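Local coordinates for histidine acid phosphatase (Bifidobacterium longum subsp. infantis, PDB 6RXD), which probably removes phosphate groups from inositol hexakisphosphate and other inositol polyphosphates, as a histidine acid phytase of the multiple inositol polyphosphate phosphatase subfamily, at residues Asn234-Leu244 with Tyr338-Trp347; Arg463-Leu471 with Thr491-Lys499. All coordinates share one frame; numbering follows the deposited sequence. Where two conformers were deposited one is given.

Interaction 1 (Asn234-Leu244 with Tyr338-Trp347); sequences NVDVKRASHDL and YADDARMFAW. With ZN (zinc ion), chain C.
Phe345 enters helix 235-244 as a knob into the hole formed by Val237, Ala240, Ser241 and Leu244, in a helix-helix packing of the mainly helical part of this histidine phosphatase. The two axes approach to 9.3 Å and their N-to-C directions differ by 135°. The backbones come closest where Ala240 CA lies 5.2 Å from Asp341 CA, consistent with the small alanine side chain at that point. From CB of Phe345, a chi1 of -55° sets CG beside the backbone N and lets the ring reach the partner helix, although the CA-CB bond does not aim at it. CD1 then faces the CG1 methyl of Val237, while CE1 lies 3.8 Å from Ser241 OG and also touches Ala240 CB. At the tip, CZ is 3.6 Å from Ala240 O, which sits near the ring plane at its edge. On the other flank, CE2 meets Leu244 CD2 at 3.7 Å. Met306 of helix 301-317 also touches this phenylalanine.

Toward the other end, Met344 is folded back so that its CE lies 3.5 Å from Val237 CG2. That valine methyl also reaches the edge of the Trp347 indole, whose NE1 is hydrogen-bonded to Tyr427 O. Beside it the amide of Asn234 meets CZ3 and CH2, its plane 70° from the ring.

In the conformer given for Asp243, its OD2 is 2.6 Å from Asp341 OD2, so one acid may hold a proton; the alternate position of Asp243 makes this doubtful. Both residues bind zinc in a structure of this protein, although no zinc is bound to them here. His242 takes no part in the helix contact; its NE2 binds a zinc ion that Glu251 also holds. Asn234 caps the start of the helix, OD1 accepting from Val237 N at 2.9 Å in the carbonyl plane.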
loop_
_atom_site.group_PDB
_atom_site.type_symbol
_atom_site.label_atom_id
_atom_site.label_comp_id
_atom_site.label_asym_id
_atom_site.label_seq_id
_atom_site.Cartn_x
_atom_site.Cartn_y
_atom_site.Cartn_z
ATOM N N ASN A 234 19.746 -5.907 15.495
ATOM C CA ASN A 234 20.354 -6.913 14.626
ATOM C C ASN A 234 21.744 -6.506 14.144
ATOM O O ASN A 234 21.906 -5.465 13.504
ATOM C CB ASN A 234 19.454 -7.195 13.423
ATOM C CG ASN A 234 19.978 -8.321 12.576
ATOM O OD1 ASN A 234 20.789 -8.102 11.683
ATOM N ND2 ASN A 234 19.550 -9.547 12.874
ATOM N N VAL A 235 22.746 -7.323 14.453
ATOM C CA VAL A 235 24.133 -6.975 14.143
ATOM C C VAL A 235 24.401 -6.984 12.640
ATOM O O VAL A 235 25.195 -6.183 12.130
ATOM C CB VAL A 235 25.116 -7.922 14.875
ATOM C CG1 VAL A 235 26.548 -7.649 14.460
ATOM C CG2 VAL A 235 24.962 -7.771 16.378
ATOM N N ASP A 236 23.746 -7.890 11.920
ATOM C CA ASP A 236 23.942 -7.976 10.477
ATOM C C ASP A 236 23.386 -6.758 9.721
ATOM O O ASP A 236 23.946 -6.356 8.692
ATOM C CB ASP A 236 23.376 -9.281 9.915
ATOM C CG ASP A 236 24.190 -10.496 10.335
ATOM O OD1 ASP A 236 23.668 -11.625 10.245
ATOM O OD2 ASP A 236 25.353 -10.318 10.761
ATOM N N VAL A 237 22.312 -6.161 10.230
ATOM C CA VAL A 237 21.818 -4.915 9.641
ATOM C C VAL A 237 22.839 -3.797 9.869
ATOM O O VAL A 237 23.087 -2.976 8.978
ATOM C CB VAL A 237 20.417 -4.517 10.161
ATOM C CG1 VAL A 237 20.034 -3.129 9.655
ATOM C CG2 VAL A 237 19.368 -5.535 9.713
ATOM N N LYS A 238 23.453 -3.783 11.051
ATOM C CA LYS A 238 24.486 -2.788 11.338
ATOM C C LYS A 238 25.697 -2.997 10.435
ATOM O O LYS A 238 26.302 -2.038 9.946
ATOM C CB LYS A 238 24.863 -2.808 12.820
ATOM C CG LYS A 238 23.726 -2.285 13.698
ATOM C CD LYS A 238 24.039 -2.348 15.179
ATOM C CE LYS A 238 22.832 -1.882 15.988
ATOM N NZ LYS A 238 22.291 -0.599 15.453
ATOM N N ARG A 239 26.049 -4.256 10.202
ATOM C CA ARG A 239 27.151 -4.562 9.293
ATOM C C ARG A 239 26.813 -4.102 7.877
ATOM O O ARG A 239 27.649 -3.501 7.202
ATOM C CB ARG A 239 27.482 -6.058 9.312
ATOM C CG ARG A 239 28.128 -6.515 10.601
ATOM C CD ARG A 239 28.124 -8.031 10.715
ATOM N NE ARG A 239 28.975 -8.667 9.716
ATOM C CZ ARG A 239 28.947 -9.965 9.432
ATOM N NH1 ARG A 239 29.757 -10.462 8.506
ATOM N NH2 ARG A 239 28.099 -10.766 10.067
ATOM N N ALA A 240 25.583 -4.358 7.439
ATOM C CA ALA A 240 25.131 -3.952 6.108
ATOM C C ALA A 240 25.132 -2.441 5.975
ATOM O O ALA A 240 25.407 -1.901 4.905
ATOM C CB ALA A 240 23.745 -4.487 5.836
ATOM N N SER A 241 24.831 -1.761 7.073
ATOM C CA SER A 241 24.821 -0.305 7.065
ATOM C C SER A 241 26.218 0.232 6.783
ATOM O O SER A 241 26.395 1.142 5.978
ATOM C CB SER A 241 24.320 0.241 8.407
ATOM O OG SER A 241 22.955 -0.095 8.623
ATOM N N HIS A 242 27.209 -0.321 7.470
ATOM C CA HIS A 242 28.577 0.088 7.246
ATOM C C HIS A 242 29.014 -0.235 5.821
ATOM O O HIS A 242 29.648 0.585 5.151
ATOM C CB HIS A 242 29.511 -0.593 8.230
ATOM C CG HIS A 242 30.935 -0.228 8.004
ATOM N ND1 HIS A 242 31.458 0.977 8.424
ATOM C CD2 HIS A 242 31.931 -0.859 7.343
ATOM C CE1 HIS A 242 32.722 1.057 8.064
ATOM N NE2 HIS A 242 33.031 -0.045 7.405
ATOM N N ASP A 243 28.681 -1.439 5.364
ATOM C CA ASP A 243 29.019 -1.896 4.018
ATOM C C ASP A 243 28.518 -0.908 2.963
ATOM O O ASP A 243 29.257 -0.479 2.062
ATOM C CB ASP A 243 28.392 -3.273 3.796
ATOM C CG ASP A 243 28.967 -3.999 2.600
ATOM O OD1 ASP A 243 30.121 -4.461 2.682
ATOM O OD2 ASP A 243 28.250 -4.133 1.588
ATOM N N LEU A 244 27.248 -0.552 3.085
ATOM C CA LEU A 244 26.614 0.328 2.121
ATOM C C LEU A 244 27.323 1.666 2.066
ATOM O O LEU A 244 27.655 2.167 0.993
ATOM C CB LEU A 244 25.156 0.551 2.512
ATOM C CG LEU A 244 24.369 1.386 1.516
ATOM C CD1 LEU A 244 24.112 0.549 0.254
ATOM C CD2 LEU A 244 23.072 1.891 2.130
ATOM N N TYR A 338 25.996 -5.505 -2.804
ATOM C CA TYR A 338 25.245 -4.482 -2.080
ATOM C C TYR A 338 23.732 -4.675 -2.185
ATOM O O TYR A 338 22.979 -4.139 -1.378
ATOM C CB TYR A 338 25.647 -3.081 -2.564
ATOM C CG TYR A 338 27.111 -2.782 -2.365
ATOM C CD1 TYR A 338 27.611 -2.495 -1.099
ATOM C CD2 TYR A 338 27.994 -2.790 -3.435
ATOM C CE1 TYR A 338 28.948 -2.225 -0.909
ATOM C CE2 TYR A 338 29.345 -2.513 -3.250
ATOM C CZ TYR A 338 29.811 -2.232 -1.984
ATOM O OH TYR A 338 31.149 -1.954 -1.790
ATOM N N ALA A 339 23.286 -5.460 -3.162
ATOM C CA ALA A 339 21.863 -5.787 -3.265
ATOM C C ALA A 339 21.433 -6.584 -2.040
ATOM O O ALA A 339 20.298 -6.469 -1.572
ATOM C CB ALA A 339 21.583 -6.572 -4.533
ATOM N N ASP A 340 22.344 -7.395 -1.515
ATOM C CA ASP A 340 22.048 -8.155 -0.308
ATOM C C ASP A 340 21.909 -7.240 0.903
ATOM O O ASP A 340 21.239 -7.582 1.882
ATOM C CB ASP A 340 23.109 -9.229 -0.064
ATOM C CG ASP A 340 22.892 -10.458 -0.923
ATOM O OD1 ASP A 340 21.752 -10.662 -1.398
ATOM O OD2 ASP A 340 23.860 -11.219 -1.117
ATOM N N ASP A 341 22.537 -6.072 0.843
ATOM C CA ASP A 341 22.325 -5.091 1.894
ATOM C C ASP A 341 20.903 -4.543 1.791
ATOM O O ASP A 341 20.227 -4.393 2.803
ATOM C CB ASP A 341 23.348 -3.952 1.812
ATOM C CG ASP A 341 24.771 -4.413 2.084
ATOM O OD1 ASP A 341 24.967 -5.406 2.815
ATOM O OD2 ASP A 341 25.698 -3.755 1.578
ATOM N N ALA A 342 20.457 -4.241 0.569
ATOM C CA ALA A 342 19.072 -3.802 0.357
ATOM C C ALA A 342 18.083 -4.809 0.938
ATOM O O ALA A 342 17.067 -4.426 1.526
ATOM C CB ALA A 342 18.777 -3.573 -1.140
ATOM N N ARG A 343 18.380 -6.095 0.775
ATOM C CA ARG A 343 17.515 -7.146 1.295
ATOM C C ARG A 343 17.435 -7.073 2.824
ATOM O O ARG A 343 16.374 -7.262 3.405
ATOM C CB ARG A 343 18.027 -8.513 0.826
ATOM C CG ARG A 343 17.261 -9.717 1.345
ATOM C CD ARG A 343 17.963 -11.006 0.908
ATOM N NE ARG A 343 17.291 -12.193 1.422
ATOM C CZ ARG A 343 17.544 -12.730 2.609
ATOM N NH1 ARG A 343 16.884 -13.809 3.004
ATOM N NH2 ARG A 343 18.461 -12.184 3.401
ATOM N N MET A 344 18.567 -6.787 3.473
ATOM C CA MET A 344 18.582 -6.609 4.926
ATOM C C MET A 344 17.725 -5.411 5.344
ATOM O O MET A 344 16.986 -5.482 6.326
ATOM C CB MET A 344 20.008 -6.413 5.456
ATOM C CG MET A 344 20.908 -7.625 5.304
ATOM S SD MET A 344 20.264 -9.060 6.175
ATOM C CE MET A 344 20.126 -8.411 7.840
ATOM N N PHE A 345 17.852 -4.297 4.625
ATOM C CA PHE A 345 17.085 -3.093 4.953
ATOM C C PHE A 345 15.598 -3.301 4.699
ATOM O O PHE A 345 14.753 -2.822 5.460
ATOM C CB PHE A 345 17.600 -1.898 4.144
ATOM C CG PHE A 345 19.078 -1.655 4.306
ATOM C CD1 PHE A 345 19.687 -1.836 5.537
ATOM C CD2 PHE A 345 19.864 -1.290 3.219
ATOM C CE1 PHE A 345 21.053 -1.626 5.694
ATOM C CE2 PHE A 345 21.237 -1.088 3.367
ATOM C CZ PHE A 345 21.827 -1.257 4.613
ATOM N N ALA A 346 15.284 -4.019 3.623
ATOM C CA ALA A 346 13.903 -4.389 3.337
ATOM C C ALA A 346 13.316 -5.230 4.457
ATOM O O ALA A 346 12.152 -5.069 4.808
ATOM C CB ALA A 346 13.807 -5.145 2.007
ATOM N N TRP A 347 14.107 -6.145 5.005
ATOM C CA TRP A 347 13.604 -6.946 6.119
ATOM C C TRP A 347 13.334 -6.066 7.318
ATOM O O TRP A 347 12.311 -6.216 7.974
ATOM C CB TRP A 347 14.591 -8.044 6.498
ATOM C CG TRP A 347 14.280 -8.666 7.816
ATOM C CD1 TRP A 347 13.219 -9.486 8.118
ATOM C CD2 TRP A 347 15.052 -8.551 9.016
ATOM N NE1 TRP A 347 13.282 -9.866 9.443
ATOM C CE2 TRP A 347 14.398 -9.307 10.013
ATOM C CE3 TRP A 347 16.220 -7.862 9.352
ATOM C CZ2 TRP A 347 14.889 -9.410 11.320
ATOM C CZ3 TRP A 347 16.704 -7.959 10.657
ATOM C CH2 TRP A 347 16.040 -8.728 11.620
HETATM ZN ZN ZN C . 34.643 -0.705 6.093
#

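Interaction 2 (Arg463-Leu471 with Thr491-Lys499); sequences RYTPIVRML and TWYKLTELK
Over one face of the Trp492 indole lies the CB of Arg469, 3.4 Å from the centroid of the six-membered ring and only 7° off its normal, a CH-pi contact. The arginine chain bends at chi2 (-92°) and again at chi3, bringing a face of its guanidinium over the ring's CZ2, which is 3.7 Å from Arg469 CZ. With the two planes 46° apart, this is a tilted approach. Salt bridges to Asp449 and Glu476 hold the guanidinium. Ile467 CD1 reaches Trp492 CE3 obliquely at 3.8 Å. The Tyr493 ring presents its edge, in plane, to Val468 O.

The backbones between these groups form a short antiparallel ladder. Val468 and Tyr493 form its hydrogen-bonded pair, with Val468 N 2.7 Å from Tyr493 O and Tyr493 N 2.8 Å from Val468 O; Ile467 and Lys494, on the opposite face of the sheet, are the adjoining non-hydrogen-bonded pair. The pairing carries into the helix start, where Leu495 N donates to Pro466 O at 2.9 Å. Lys494 is the N-cap residue, so the chain passes directly from strand to helix. Water continues the link at both ends, joining Met470 N to Thr491 O and Thr465 OG1 to Lys494 NZ, which also bonds Asp512 O. On the face bearing Val468, its CB meets Leu498 CD1 at 3.7 Å.

Strand 467-472 lies within the mixed sheet, bonded through Ile467 and Arg469 to strand 445-453 and through Met470 to strand 475-477, while Leu495 and Pro466 pack against helix 372-386.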
loop_
_atom_site.group_PDB
_atom_site.type_symbol
_atom_site.label_atom_id
_atom_site.label_comp_id
_atom_site.label_asym_id
_atom_site.label_seq_id
_atom_site.Cartn_x
_atom_site.Cartn_y
_atom_site.Cartn_z
ATOM N N ARG A 463 -34.075 -18.480 -6.013
ATOM C CA ARG A 463 -33.019 -18.041 -6.919
ATOM C C ARG A 463 -31.715 -18.800 -6.673
ATOM O O ARG A 463 -31.454 -19.265 -5.554
ATOM C CB ARG A 463 -32.807 -16.534 -6.777
ATOM C CG ARG A 463 -33.991 -15.726 -7.272
ATOM C CD ARG A 463 -33.943 -14.314 -6.727
ATOM N NE ARG A 463 -32.731 -13.617 -7.142
ATOM C CZ ARG A 463 -32.367 -12.431 -6.677
ATOM N NH1 ARG A 463 -33.135 -11.810 -5.792
ATOM N NH2 ARG A 463 -31.246 -11.863 -7.100
ATOM N N TYR A 464 -30.922 -18.955 -7.729
ATOM C CA TYR A 464 -29.621 -19.614 -7.628
ATOM C C TYR A 464 -28.652 -18.728 -6.847
ATOM O O TYR A 464 -28.658 -17.510 -6.995
ATOM C CB TYR A 464 -29.040 -19.866 -9.021
ATOM C CG TYR A 464 -29.766 -20.913 -9.843
ATOM C CD1 TYR A 464 -29.432 -22.256 -9.734
ATOM C CD2 TYR A 464 -30.758 -20.549 -10.757
ATOM C CE1 TYR A 464 -30.079 -23.218 -10.495
ATOM C CE2 TYR A 464 -31.408 -21.504 -11.525
ATOM C CZ TYR A 464 -31.063 -22.831 -11.387
ATOM O OH TYR A 464 -31.714 -23.776 -12.148
ATOM N N THR A 465 -27.805 -19.342 -6.028
ATOM C CA THR A 465 -26.828 -18.594 -5.249
ATOM C C THR A 465 -25.813 -17.928 -6.174
ATOM O O THR A 465 -25.277 -18.578 -7.069
ATOM C CB THR A 465 -26.092 -19.556 -4.311
ATOM O OG1 THR A 465 -27.051 -20.195 -3.453
ATOM C CG2 THR A 465 -25.050 -18.827 -3.476
ATOM N N PRO A 466 -25.527 -16.632 -5.952
ATOM C CA PRO A 466 -24.512 -15.924 -6.748
ATOM C C PRO A 466 -23.124 -16.505 -6.503
ATOM O O PRO A 466 -22.898 -17.145 -5.478
ATOM C CB PRO A 466 -24.555 -14.492 -6.192
ATOM C CG PRO A 466 -25.894 -14.380 -5.492
ATOM C CD PRO A 466 -26.179 -15.749 -4.962
ATOM N N ILE A 467 -22.206 -16.283 -7.436
ATOM C CA ILE A 467 -20.862 -16.833 -7.309
ATOM C C ILE A 467 -19.820 -15.734 -7.465
ATOM O O ILE A 467 -20.074 -14.700 -8.085
ATOM C CB ILE A 467 -20.613 -17.963 -8.324
ATOM C CG1 ILE A 467 -20.793 -17.456 -9.756
ATOM C CG2 ILE A 467 -21.550 -19.151 -8.040
ATOM C CD1 ILE A 467 -20.346 -18.468 -10.806
ATOM N N VAL A 468 -18.649 -15.947 -6.869
ATOM C CA VAL A 468 -17.683 -14.871 -6.729
ATOM C C VAL A 468 -16.286 -15.365 -7.070
ATOM O O VAL A 468 -15.927 -16.494 -6.728
ATOM C CB VAL A 468 -17.672 -14.368 -5.259
ATOM C CG1 VAL A 468 -16.730 -13.168 -5.072
ATOM C CG2 VAL A 468 -19.095 -14.000 -4.774
ATOM N N ARG A 469 -15.488 -14.508 -7.704
ATOM C CA ARG A 469 -14.110 -14.831 -8.076
ATOM C C ARG A 469 -13.223 -13.655 -7.678
ATOM O O ARG A 469 -13.626 -12.511 -7.840
ATOM C CB ARG A 469 -14.049 -15.055 -9.598
ATOM C CG ARG A 469 -12.673 -15.272 -10.198
ATOM C CD ARG A 469 -12.019 -13.961 -10.682
ATOM N NE ARG A 469 -12.746 -13.247 -11.739
ATOM C CZ ARG A 469 -12.833 -13.653 -13.008
ATOM N NH1 ARG A 469 -12.279 -14.796 -13.377
ATOM N NH2 ARG A 469 -13.495 -12.927 -13.903
ATOM N N MET A 470 -12.023 -13.932 -7.162
ATOM C CA MET A 470 -11.119 -12.873 -6.693
ATOM C C MET A 470 -9.856 -12.707 -7.543
ATOM O O MET A 470 -9.276 -13.699 -8.015
ATOM C CB MET A 470 -10.709 -13.131 -5.231
ATOM C CG MET A 470 -9.557 -12.235 -4.722
ATOM S SD MET A 470 -9.440 -12.203 -2.920
ATOM C CE MET A 470 -9.447 -13.973 -2.554
ATOM N N LEU A 471 -9.457 -11.446 -7.740
ATOM C CA LEU A 471 -8.132 -11.079 -8.256
ATOM C C LEU A 471 -7.390 -10.311 -7.171
ATOM O O LEU A 471 -7.974 -9.455 -6.517
ATOM C CB LEU A 471 -8.248 -10.178 -9.495
ATOM C CG LEU A 471 -9.067 -10.578 -10.724
ATOM C CD1 LEU A 471 -8.697 -9.673 -11.912
ATOM C CD2 LEU A 471 -8.901 -12.022 -11.097
ATOM N N THR A 491 -12.170 -21.470 -9.656
ATOM C CA THR A 491 -11.832 -20.369 -8.752
ATOM C C THR A 491 -13.051 -19.518 -8.426
ATOM O O THR A 491 -12.915 -18.414 -7.895
ATOM C CB THR A 491 -10.748 -19.456 -9.354
ATOM O OG1 THR A 491 -11.135 -19.089 -10.680
ATOM C CG2 THR A 491 -9.413 -20.174 -9.399
ATOM N N TRP A 492 -14.241 -20.020 -8.759
ATOM C CA TRP A 492 -15.492 -19.363 -8.397
ATOM C C TRP A 492 -16.078 -20.017 -7.149
ATOM O O TRP A 492 -16.021 -21.237 -7.003
ATOM C CB TRP A 492 -16.498 -19.441 -9.555
ATOM C CG TRP A 492 -16.019 -18.706 -10.758
ATOM C CD1 TRP A 492 -15.149 -19.164 -11.714
ATOM C CD2 TRP A 492 -16.362 -17.368 -11.135
ATOM N NE1 TRP A 492 -14.925 -18.188 -12.655
ATOM C CE2 TRP A 492 -15.659 -17.075 -12.323
ATOM C CE3 TRP A 492 -17.191 -16.385 -10.577
ATOM C CZ2 TRP A 492 -15.764 -15.838 -12.974
ATOM C CZ3 TRP A 492 -17.297 -15.160 -11.219
ATOM C CH2 TRP A 492 -16.589 -14.897 -12.409
ATOM N N TYR A 493 -16.658 -19.191 -6.272
ATOM C CA TYR A 493 -17.196 -19.648 -4.988
ATOM C C TYR A 493 -18.590 -19.088 -4.759
ATOM O O TYR A 493 -18.846 -17.908 -5.037
ATOM C CB TYR A 493 -16.313 -19.137 -3.853
ATOM C CG TYR A 493 -14.911 -19.672 -3.873
ATOM C CD1 TYR A 493 -14.531 -20.672 -2.996
ATOM C CD2 TYR A 493 -13.966 -19.188 -4.778
ATOM C CE1 TYR A 493 -13.234 -21.170 -2.997
ATOM C CE2 TYR A 493 -12.656 -19.685 -4.787
ATOM C CZ TYR A 493 -12.307 -20.671 -3.896
ATOM O OH TYR A 493 -11.024 -21.164 -3.887
ATOM N N LYS A 494 -19.474 -19.910 -4.201
ATOM C CA LYS A 494 -20.809 -19.438 -3.836
ATOM C C LYS A 494 -20.731 -18.349 -2.774
ATOM O O LYS A 494 -19.881 -18.402 -1.871
ATOM C CB LYS A 494 -21.653 -20.578 -3.287
ATOM C CG LYS A 494 -22.214 -21.526 -4.330
ATOM C CD LYS A 494 -23.275 -22.416 -3.679
ATOM C CE LYS A 494 -23.836 -23.437 -4.676
ATOM N NZ LYS A 494 -24.824 -24.372 -4.029
ATOM N N LEU A 495 -21.628 -17.373 -2.879
ATOM C CA LEU A 495 -21.707 -16.309 -1.882
ATOM C C LEU A 495 -21.993 -16.880 -0.493
ATOM O O LEU A 495 -21.440 -16.415 0.506
ATOM C CB LEU A 495 -22.784 -15.298 -2.276
ATOM C CG LEU A 495 -23.004 -14.121 -1.321
ATOM C CD1 LEU A 495 -21.770 -13.251 -1.233
ATOM C CD2 LEU A 495 -24.200 -13.305 -1.785
ATOM N N THR A 496 -22.853 -17.888 -0.436
ATOM C CA THR A 496 -23.159 -18.541 0.838
ATOM C C THR A 496 -21.889 -19.137 1.448
ATOM O O THR A 496 -21.670 -19.062 2.661
ATOM C CB THR A 496 -24.200 -19.652 0.662
ATOM O OG1 THR A 496 -23.805 -20.496 -0.429
ATOM C CG2 THR A 496 -25.580 -19.068 0.358
ATOM N N GLU A 497 -21.053 -19.726 0.597
ATOM C CA GLU A 497 -19.824 -20.357 1.058
ATOM C C GLU A 497 -18.866 -19.314 1.610
ATOM O O GLU A 497 -18.260 -19.526 2.664
ATOM C CB GLU A 497 -19.166 -21.173 -0.068
ATOM C CG GLU A 497 -17.750 -21.668 0.260
ATOM C CD GLU A 497 -17.710 -22.783 1.288
ATOM O OE1 GLU A 497 -18.777 -23.197 1.787
ATOM O OE2 GLU A 497 -16.595 -23.259 1.604
ATOM N N LEU A 498 -18.723 -18.187 0.911
ATOM C CA LEU A 498 -17.826 -17.132 1.384
ATOM C C LEU A 498 -18.281 -16.575 2.721
ATOM O O LEU A 498 -17.455 -16.292 3.587
ATOM C CB LEU A 498 -17.684 -16.004 0.362
ATOM C CG LEU A 498 -16.985 -16.389 -0.938
ATOM C CD1 LEU A 498 -16.710 -15.144 -1.775
ATOM C CD2 LEU A 498 -15.689 -17.132 -0.629
ATOM N N LYS A 499 -19.587 -16.421 2.905
ATOM C CA LYS A 499 -20.083 -15.861 4.160
ATOM C C LYS A 499 -19.743 -16.759 5.340
ATOM O O LYS A 499 -19.504 -16.289 6.457
ATOM C CB LYS A 499 -21.591 -15.615 4.084
ATOM C CG LYS A 499 -21.967 -14.408 3.234
ATOM C CD LYS A 499 -23.487 -14.268 3.137
ATOM C CE LYS A 499 -23.874 -13.076 2.269
ATOM N NZ LYS A 499 -25.338 -13.086 1.958
HETATM O O HOH W 1 -26.749 -22.859 -2.867
HETATM O O HOH W 2 -11.399 -16.543 -6.540
#

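From the N terminus, the chain passes through strand 34-44, strand 132-137 and several helices before helix 235-245, where interaction 1 opens; it closes when helix 339-357 returns after 93 intervening residues. Only later does the chain enter strand 467-472, whose return at 491-499 closes interaction 2 across 19 residues that include strand 475-477. The contacts are therefore in series, neither nested nor crossed. The centres of interactions 1 and 2 are about 45 Å apart, on opposite sides of the chain's centre; the nearest atoms of interactions 1 and 2 are about 24 Å apart. Interaction 1 ties helix 235-245 to helix 339-357, with helix 301-317 beside both; interaction 2 ties the C-terminal strand and helix to the mixed sheet.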